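Local coordinates for protein arginine N-methyltransferase SFM1 (Saccharomyces cerevisiae, PDB 5C74), which uses S-adenosyl-L-methionine to monomethylate an arginine of ribosomal protein S3 and belongs to the SPOUT clan of methyltransferases, at residues M1-S13 against V27-E39. Residues are numbered along the deposited sequence; the frame is centred on the assembly and turned at random.
Sequences MKYIIEHMEEGFS and VGAENLILSSLPE
Tyr3 to Glu6 pair in parallel with Leu32 to Ser35, the two strand axes 4.6 Å apart and their directions 23° apart, and five backbone hydrogen bonds run from Tyr3 N to Asn31 O (2.8 Å) through to His7 N to Ser35 O. Tyr3, Ile5, Leu32 and Leu34 project from one face: Ile5 CD1 meets Leu32 CD1 at 3.6 Å, and Ile5 CB lies against Leu34 CD2. Tyr3 CE2 reaches Val27 CG1, while its hydroxyl bonds to Gln148 on helix 140-151. With helix 14-27 between them, the strands form a beta-alpha-beta unit in the parallel sheet of this SPOUT protein, strand 101-104 flanking 2-6 on the side away from 32-35. Between helix 14-27 and strand 32-35, Asn31 ND2 donates an almost straight bond (177°) to Val27 O, which lies in the plane of the Asn31 side-chain amide, and OD1 rests 3.4 Å from Lys2 CG. With an alanine here, Val27 O would probably lose this donor and a gap would open beside the Lys2 chain. On the other face, one water joins Glu6 OE2 (2.5 Å), to which it donates, with the hydroxyls of Ser35 and Ser36; Glu6 OE1 accepts a hydrogen bond from Gly106 N and forms a salt bridge with Arg116. Beyond the strands, His7 CG lies anti to the backbone N (chi1 -174°), carrying the ring to where NE2 donates to Gly11 O at 2.9 Å, in the ring plane. The same nitrogen sits over the centre of the Phe12 ring, whose edge receives Leu34 CD1, 3.7 Å from Phe12 CE2; His7 ND1 hydrogen-bonds the Tyr20 hydroxyl.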
ATOM      1  N   MET A   1      19.549  19.351  -1.285  1.00 24.26           N
ATOM      2  CA  MET A   1      18.179  19.346  -0.768  1.00 24.96           C
ATOM      3  C   MET A   1      17.840  17.993  -0.164  1.00 24.50           C
ATOM      4  O   MET A   1      18.269  16.951  -0.654  1.00 22.78           O
ATOM      5  CB  MET A   1      17.179  19.693  -1.882  1.00 26.00           C
ATOM      6  CG  MET A   1      15.715  19.788  -1.436  1.00 27.54           C
ATOM      7  SD  MET A   1      15.298  21.336  -0.594  1.00 18.14           S
ATOM      8  CE  MET A   1      14.646  22.332  -1.920  1.00 12.07           C
ATOM      9  N   LYS A   2      17.061  18.010   0.908  1.00 16.55           N
ATOM     10  CA  LYS A   2      16.581  16.770   1.486  1.00 16.10           C
ATOM     11  C   LYS A   2      15.069  16.750   1.388  1.00 17.78           C
ATOM     12  O   LYS A   2      14.445  17.801   1.291  1.00 16.35           O
ATOM     13  CB  LYS A   2      17.046  16.635   2.921  1.00 20.46           C
ATOM     14  CG  LYS A   2      18.562  16.438   3.001  1.00 23.55           C
ATOM     15  CD  LYS A   2      19.081  16.617   4.403  1.00 34.92           C
ATOM     16  CE  LYS A   2      20.138  17.700   4.419  1.00 44.16           C
ATOM     17  NZ  LYS A   2      19.567  19.051   4.188  1.00 49.43           N
ATOM     18  N   TYR A   3      14.490  15.553   1.400  1.00 13.37           N
ATOM     19  CA  TYR A   3      13.082  15.383   1.073  1.00 10.02           C
ATOM     20  C   TYR A   3      12.342  14.716   2.214  1.00 12.00           C
ATOM     21  O   TYR A   3      12.817  13.732   2.767  1.00 13.01           O
ATOM     22  CB  TYR A   3      12.947  14.562  -0.198  1.00 13.86           C
ATOM     23  CG  TYR A   3      13.592  15.290  -1.344  1.00 15.31           C
ATOM     24  CD1 TYR A   3      12.893  16.264  -2.043  1.00 13.05           C
ATOM     25  CD2 TYR A   3      14.925  15.061  -1.673  1.00 15.42           C
ATOM     26  CE1 TYR A   3      13.496  16.970  -3.077  1.00 15.60           C
ATOM     27  CE2 TYR A   3      15.537  15.766  -2.703  1.00 16.19           C
ATOM     28  CZ  TYR A   3      14.808  16.714  -3.398  1.00 15.83           C
ATOM     29  OH  TYR A   3      15.405  17.425  -4.409  1.00 15.29           O
ATOM     30  N   ILE A   4      11.185  15.262   2.561  1.00 11.13           N
ATOM     31  CA  ILE A   4      10.365  14.674   3.613  1.00 12.42           C
ATOM     32  C   ILE A   4       9.017  14.301   3.009  1.00 12.65           C
ATOM     33  O   ILE A   4       8.365  15.126   2.386  1.00 13.06           O
ATOM     34  CB  ILE A   4      10.167  15.652   4.801  1.00 15.85           C
ATOM     35  CG1 ILE A   4      11.525  16.048   5.403  1.00 17.00           C
ATOM     36  CG2 ILE A   4       9.248  15.045   5.886  1.00 14.13           C
ATOM     37  CD1 ILE A   4      11.450  17.242   6.360  1.00 17.26           C
ATOM     38  N   ILE A   5       8.603  13.051   3.175  1.00 12.64           N
ATOM     39  CA  ILE A   5       7.301  12.634   2.662  1.00 12.04           C
ATOM     40  C   ILE A   5       6.441  12.198   3.822  1.00 13.24           C
ATOM     41  O   ILE A   5       6.816  11.294   4.558  1.00 15.01           O
ATOM     42  CB  ILE A   5       7.416  11.460   1.652  1.00 17.06           C
ATOM     43  CG1 ILE A   5       8.255  11.863   0.437  1.00 15.19           C
ATOM     44  CG2 ILE A   5       6.026  11.002   1.212  1.00 16.21           C
ATOM     45  CD1 ILE A   5       8.561  10.708  -0.485  1.00 16.17           C
ATOM     46  N   GLU A   6       5.298  12.835   4.006  1.00 11.91           N
ATOM     47  CA  GLU A   6       4.390  12.383   5.046  1.00 14.79           C
ATOM     48  C   GLU A   6       3.697  11.128   4.537  1.00 16.47           C
ATOM     49  O   GLU A   6       3.022  11.162   3.511  1.00 16.28           O
ATOM     50  CB  GLU A   6       3.360  13.457   5.392  1.00 17.17           C
ATOM     51  CG  GLU A   6       3.958  14.746   5.956  1.00 18.53           C
ATOM     52  CD  GLU A   6       2.912  15.606   6.639  1.00 23.33           C
ATOM     53  OE1 GLU A   6       1.840  15.835   6.025  1.00 19.81           O
ATOM     54  OE2 GLU A   6       3.151  16.023   7.801  1.00 22.91           O
ATOM     55  N   HIS A   7       3.851  10.024   5.254  1.00 13.82           N
ATOM     56  CA  HIS A   7       3.254   8.768   4.825  1.00 10.59           C
ATOM     57  C   HIS A   7       2.192   8.443   5.846  1.00 17.19           C
ATOM     58  O   HIS A   7       2.435   7.672   6.752  1.00 15.44           O
ATOM     59  CB  HIS A   7       4.302   7.650   4.724  1.00 13.64           C
ATOM     60  CG  HIS A   7       3.767   6.366   4.154  1.00 16.81           C
ATOM     61  ND1 HIS A   7       3.909   6.025   2.824  1.00 16.20           N
ATOM     62  CD2 HIS A   7       3.080   5.345   4.733  1.00 16.28           C
ATOM     63  CE1 HIS A   7       3.335   4.850   2.607  1.00 19.81           C
ATOM     64  NE2 HIS A   7       2.827   4.416   3.750  1.00 16.49           N
ATOM     65  N   MET A   8       1.027   9.069   5.707  1.00 16.17           N
ATOM     66  CA  MET A   8       0.011   9.043   6.753  1.00 15.81           C
ATOM     67  C   MET A   8      -1.080   8.033   6.430  1.00 29.49           C
ATOM     68  O   MET A   8      -2.270   8.355   6.426  1.00 38.17           O
ATOM     69  CB  MET A   8      -0.602  10.433   6.939  1.00 19.16           C
ATOM     70  CG  MET A   8       0.412  11.529   7.359  1.00 18.44           C
ATOM     71  SD  MET A   8      -0.274  13.218   7.414  1.00 10.98           S
ATOM     72  CE  MET A   8      -1.309  13.123   8.872  1.00 26.29           C
ATOM     73  N   GLU A   9      -0.665   6.816   6.137  1.00 20.22           N
ATOM     74  CA  GLU A   9      -1.612   5.769   5.802  1.00 25.90           C
ATOM     75  C   GLU A   9      -0.995   4.468   6.229  1.00 18.42           C
ATOM     76  O   GLU A   9       0.225   4.339   6.319  1.00 16.14           O
ATOM     77  CB  GLU A   9      -1.933   5.757   4.300  1.00 30.47           C
ATOM     78  CG  GLU A   9      -0.755   5.316   3.431  1.00 39.53           C
ATOM     79  CD  GLU A   9      -1.034   5.412   1.936  1.00 52.46           C
ATOM     80  OE1 GLU A   9      -0.067   5.612   1.168  1.00 52.42           O
ATOM     81  OE2 GLU A   9      -2.209   5.278   1.529  1.00 54.50           O
ATOM     82  N   GLU A  10      -1.845   3.499   6.519  1.00 19.54           N
ATOM     83  CA  GLU A  10      -1.377   2.178   6.867  1.00 23.86           C
ATOM     84  C   GLU A  10      -0.924   1.469   5.591  1.00 27.43           C
ATOM     85  O   GLU A  10      -1.624   1.514   4.583  1.00 25.75           O
ATOM     86  CB  GLU A  10      -2.496   1.392   7.548  1.00 29.23           C
ATOM     87  CG  GLU A  10      -2.082   0.037   8.027  1.00 39.57           C
ATOM     88  CD  GLU A  10      -0.992   0.120   9.064  1.00 43.63           C
ATOM     89  OE1 GLU A  10      -0.093  -0.746   9.040  1.00 43.02           O
ATOM     90  OE2 GLU A  10      -1.043   1.050   9.899  1.00 42.80           O
ATOM     91  N   GLY A  11       0.241   0.833   5.632  1.00 21.78           N
ATOM     92  CA  GLY A  11       0.665  -0.017   4.536  1.00 27.84           C
ATOM     93  C   GLY A  11       1.445   0.672   3.434  1.00 20.42           C
ATOM     94  O   GLY A  11       1.398   1.892   3.281  1.00 20.13           O
ATOM     95  N   PHE A  12       2.167  -0.135   2.668  1.00 13.64           N
ATOM     96  CA  PHE A  12       2.910   0.319   1.503  1.00 15.41           C
ATOM     97  C   PHE A  12       2.448  -0.472   0.300  1.00 15.30           C
ATOM     98  O   PHE A  12       2.726  -1.659   0.209  1.00 16.49           O
ATOM     99  CB  PHE A  12       4.416   0.116   1.691  1.00 16.05           C
ATOM    100  CG  PHE A  12       5.016   0.950   2.790  1.00 16.35           C
ATOM    101  CD1 PHE A  12       4.825   0.608   4.124  1.00 21.65           C
ATOM    102  CD2 PHE A  12       5.797   2.056   2.484  1.00 16.72           C
ATOM    103  CE1 PHE A  12       5.381   1.367   5.139  1.00 23.07           C
ATOM    104  CE2 PHE A  12       6.361   2.827   3.499  1.00 21.05           C
ATOM    105  CZ  PHE A  12       6.148   2.487   4.820  1.00 23.75           C
ATOM    106  N   SER A  13       1.752   0.183  -0.616  1.00 12.54           N
ATOM    107  CA  SER A  13       1.346  -0.484  -1.847  1.00 18.13           C
ATOM    108  C   SER A  13       2.568  -0.793  -2.705  1.00 16.62           C
ATOM    109  O   SER A  13       3.618  -0.170  -2.550  1.00 15.02           O
ATOM    110  CB  SER A  13       0.374   0.381  -2.617  1.00 21.06           C
ATOM    111  OG  SER A  13       1.062   1.508  -3.122  1.00 20.14           O
ATOM    112  N   VAL A  27      18.377   9.918  -4.670  1.00 16.24           N
ATOM    113  CA  VAL A  27      18.888  10.972  -3.776  1.00 16.58           C
ATOM    114  C   VAL A  27      19.662  10.426  -2.584  1.00 22.12           C
ATOM    115  O   VAL A  27      20.411  11.163  -1.925  1.00 15.38           O
ATOM    116  CB  VAL A  27      17.753  11.883  -3.271  1.00 16.21           C
ATOM    117  CG1 VAL A  27      16.982  12.502  -4.470  1.00 14.77           C
ATOM    118  CG2 VAL A  27      16.798  11.130  -2.361  1.00 17.04           C
ATOM    119  N   GLY A  28      19.495   9.138  -2.306  1.00 12.59           N
ATOM    120  CA  GLY A  28      20.223   8.517  -1.210  1.00 16.69           C
ATOM    121  C   GLY A  28      19.424   8.427   0.081  1.00 14.31           C
ATOM    122  O   GLY A  28      18.578   9.276   0.366  1.00 15.37           O
ATOM    123  N   ALA A  29      19.717   7.404   0.879  1.00 14.47           N
ATOM    124  CA  ALA A  29      18.941   7.124   2.088  1.00 16.70           C
ATOM    125  C   ALA A  29      19.094   8.195   3.157  1.00 18.44           C
ATOM    126  O   ALA A  29      18.254   8.296   4.048  1.00 22.24           O
ATOM    127  CB  ALA A  29      19.330   5.776   2.665  1.00 16.90           C
ATOM    128  N   GLU A  30      20.172   8.973   3.100  1.00 14.30           N
ATOM    129  CA  GLU A  30      20.333  10.045   4.071  1.00 22.48           C
ATOM    130  C   GLU A  30      19.488  11.266   3.743  1.00 21.93           C
ATOM    131  O   GLU A  30      19.343  12.164   4.581  1.00 26.11           O
ATOM    132  CB  GLU A  30      21.800  10.464   4.175  1.00 22.08           C
ATOM    133  CG  GLU A  30      22.652   9.489   4.952  1.00 24.05           C
ATOM    134  CD  GLU A  30      24.033  10.059   5.242  1.00 39.61           C
ATOM    135  OE1 GLU A  30      25.033   9.365   4.969  1.00 41.27           O
ATOM    136  OE2 GLU A  30      24.114  11.204   5.742  1.00 45.14           O
ATOM    137  N   ASN A  31      18.925  11.301   2.537  1.00 15.82           N
ATOM    138  CA  ASN A  31      18.275  12.507   2.045  1.00 14.77           C
ATOM    139  C   ASN A  31      16.780  12.384   1.824  1.00 14.20           C
ATOM    140  O   ASN A  31      16.158  13.275   1.235  1.00 14.93           O
ATOM    141  CB  ASN A  31      18.955  12.955   0.750  1.00 15.75           C
ATOM    142  CG  ASN A  31      20.417  13.284   0.980  1.00 25.97           C
ATOM    143  OD1 ASN A  31      20.750  14.016   1.909  1.00 26.66           O
ATOM    144  ND2 ASN A  31      21.295  12.701   0.179  1.00 31.15           N
ATOM    145  N   LEU A  32      16.204  11.283   2.309  1.00 19.31           N
ATOM    146  CA  LEU A  32      14.755  11.081   2.298  1.00 13.74           C
ATOM    147  C   LEU A  32      14.307  10.671   3.701  1.00 14.30           C
ATOM    148  O   LEU A  32      14.899   9.777   4.310  1.00 14.43           O
ATOM    149  CB  LEU A  32      14.339   9.998   1.294  1.00 16.30           C
ATOM    150  CG  LEU A  32      12.861   9.567   1.355  1.00 15.31           C
ATOM    151  CD1 LEU A  32      11.912  10.707   0.907  1.00 13.46           C
ATOM    152  CD2 LEU A  32      12.613   8.311   0.530  1.00 17.73           C
ATOM    153  N   ILE A  33      13.261  11.308   4.212  1.00 14.09           N
ATOM    154  CA  ILE A  33      12.661  10.855   5.472  1.00 13.83           C
ATOM    155  C   ILE A  33      11.152  10.724   5.319  1.00 12.74           C
ATOM    156  O   ILE A  33      10.495  11.638   4.812  1.00 11.50           O
ATOM    157  CB  ILE A  33      12.952  11.823   6.647  1.00 12.20           C
ATOM    158  CG1 ILE A  33      14.443  12.156   6.737  1.00 20.62           C
ATOM    159  CG2 ILE A  33      12.450  11.216   7.975  1.00 13.08           C
ATOM    160  CD1 ILE A  33      14.841  13.426   5.981  1.00 22.66           C
ATOM    161  N   LEU A  34      10.597   9.587   5.741  1.00 12.46           N
ATOM    162  CA  LEU A  34       9.148   9.439   5.810  1.00 13.90           C
ATOM    163  C   LEU A  34       8.715   9.853   7.201  1.00 12.37           C
ATOM    164  O   LEU A  34       9.311   9.422   8.177  1.00 14.19           O
ATOM    165  CB  LEU A  34       8.704   7.990   5.557  1.00 14.24           C
ATOM    166  CG  LEU A  34       9.039   7.285   4.248  1.00 16.81           C
ATOM    167  CD1 LEU A  34       8.236   5.971   4.195  1.00 12.61           C
ATOM    168  CD2 LEU A  34       8.718   8.173   3.044  1.00 15.59           C
ATOM    169  N   SER A  35       7.689  10.687   7.300  1.00 11.57           N
ATOM    170  CA  SER A  35       7.247  11.163   8.602  1.00 11.52           C
ATOM    171  C   SER A  35       5.753  10.939   8.797  1.00 11.05           C
ATOM    172  O   SER A  35       5.028  10.652   7.848  1.00 14.37           O
ATOM    173  CB  SER A  35       7.572  12.655   8.765  1.00 13.20           C
ATOM    174  OG  SER A  35       6.815  13.418   7.841  1.00 16.91           O
ATOM    175  N   SER A  36       5.312  11.102  10.039  1.00 13.40           N
ATOM    176  CA  SER A  36       3.918  10.926  10.441  1.00 14.33           C
ATOM    177  C   SER A  36       3.340   9.566  10.048  1.00 13.84           C
ATOM    178  O   SER A  36       2.142   9.467   9.777  1.00 13.98           O
ATOM    179  CB  SER A  36       3.039  12.052   9.871  1.00 15.70           C
ATOM    180  OG  SER A  36       3.431  13.308  10.430  1.00 17.07           O
ATOM    181  N   LEU A  37       4.168   8.521  10.072  1.00 13.64           N
ATOM    182  CA  LEU A  37       3.642   7.153   9.951  1.00 12.02           C
ATOM    183  C   LEU A  37       2.646   6.880  11.070  1.00 16.74           C
ATOM    184  O   LEU A  37       2.759   7.462  12.159  1.00 14.05           O
ATOM    185  CB  LEU A  37       4.771   6.117   9.990  1.00 13.27           C
ATOM    186  CG  LEU A  37       5.279   5.852   8.561  1.00 18.59           C
ATOM    187  CD1 LEU A  37       6.196   6.988   8.086  1.00 17.17           C
ATOM    188  CD2 LEU A  37       5.969   4.522   8.435  1.00 29.03           C
ATOM    189  N   PRO A  38       1.671   5.989  10.815  1.00 12.37           N
ATOM    190  CA  PRO A  38       0.705   5.610  11.850  1.00 16.44           C
ATOM    191  C   PRO A  38       1.398   5.187  13.139  1.00 12.80           C
ATOM    192  O   PRO A  38       2.483   4.586  13.128  1.00 13.86           O
ATOM    193  CB  PRO A  38      -0.058   4.441  11.213  1.00 17.88           C
ATOM    194  CG  PRO A  38       0.038   4.717   9.727  1.00 16.15           C
ATOM    195  CD  PRO A  38       1.440   5.265   9.551  1.00 14.20           C
ATOM    196  N   GLU A  39       0.772   5.527  14.259  1.00 15.29           N
ATOM    197  CA  GLU A  39       1.412   5.344  15.550  1.00 16.99           C
ATOM    198  C   GLU A  39       1.779   3.881  15.832  1.00 21.94           C
ATOM    199  O   GLU A  39       2.692   3.605  16.602  1.00 16.43           O
ATOM    200  CB  GLU A  39       0.503   5.889  16.657  1.00 18.45           C
ATOM    201  CG  GLU A  39       1.254   6.347  17.898  1.00 17.97           C
ATOM    202  CD  GLU A  39       1.997   7.680  17.710  1.00 21.83           C
ATOM    203  OE1 GLU A  39       2.001   8.255  16.601  1.00 19.89           O
ATOM    204  OE2 GLU A  39       2.586   8.166  18.695  1.00 20.51           O
TER
HETATM  205  O   HOH W   1       5.105  15.219   9.128  1.00 15.83           O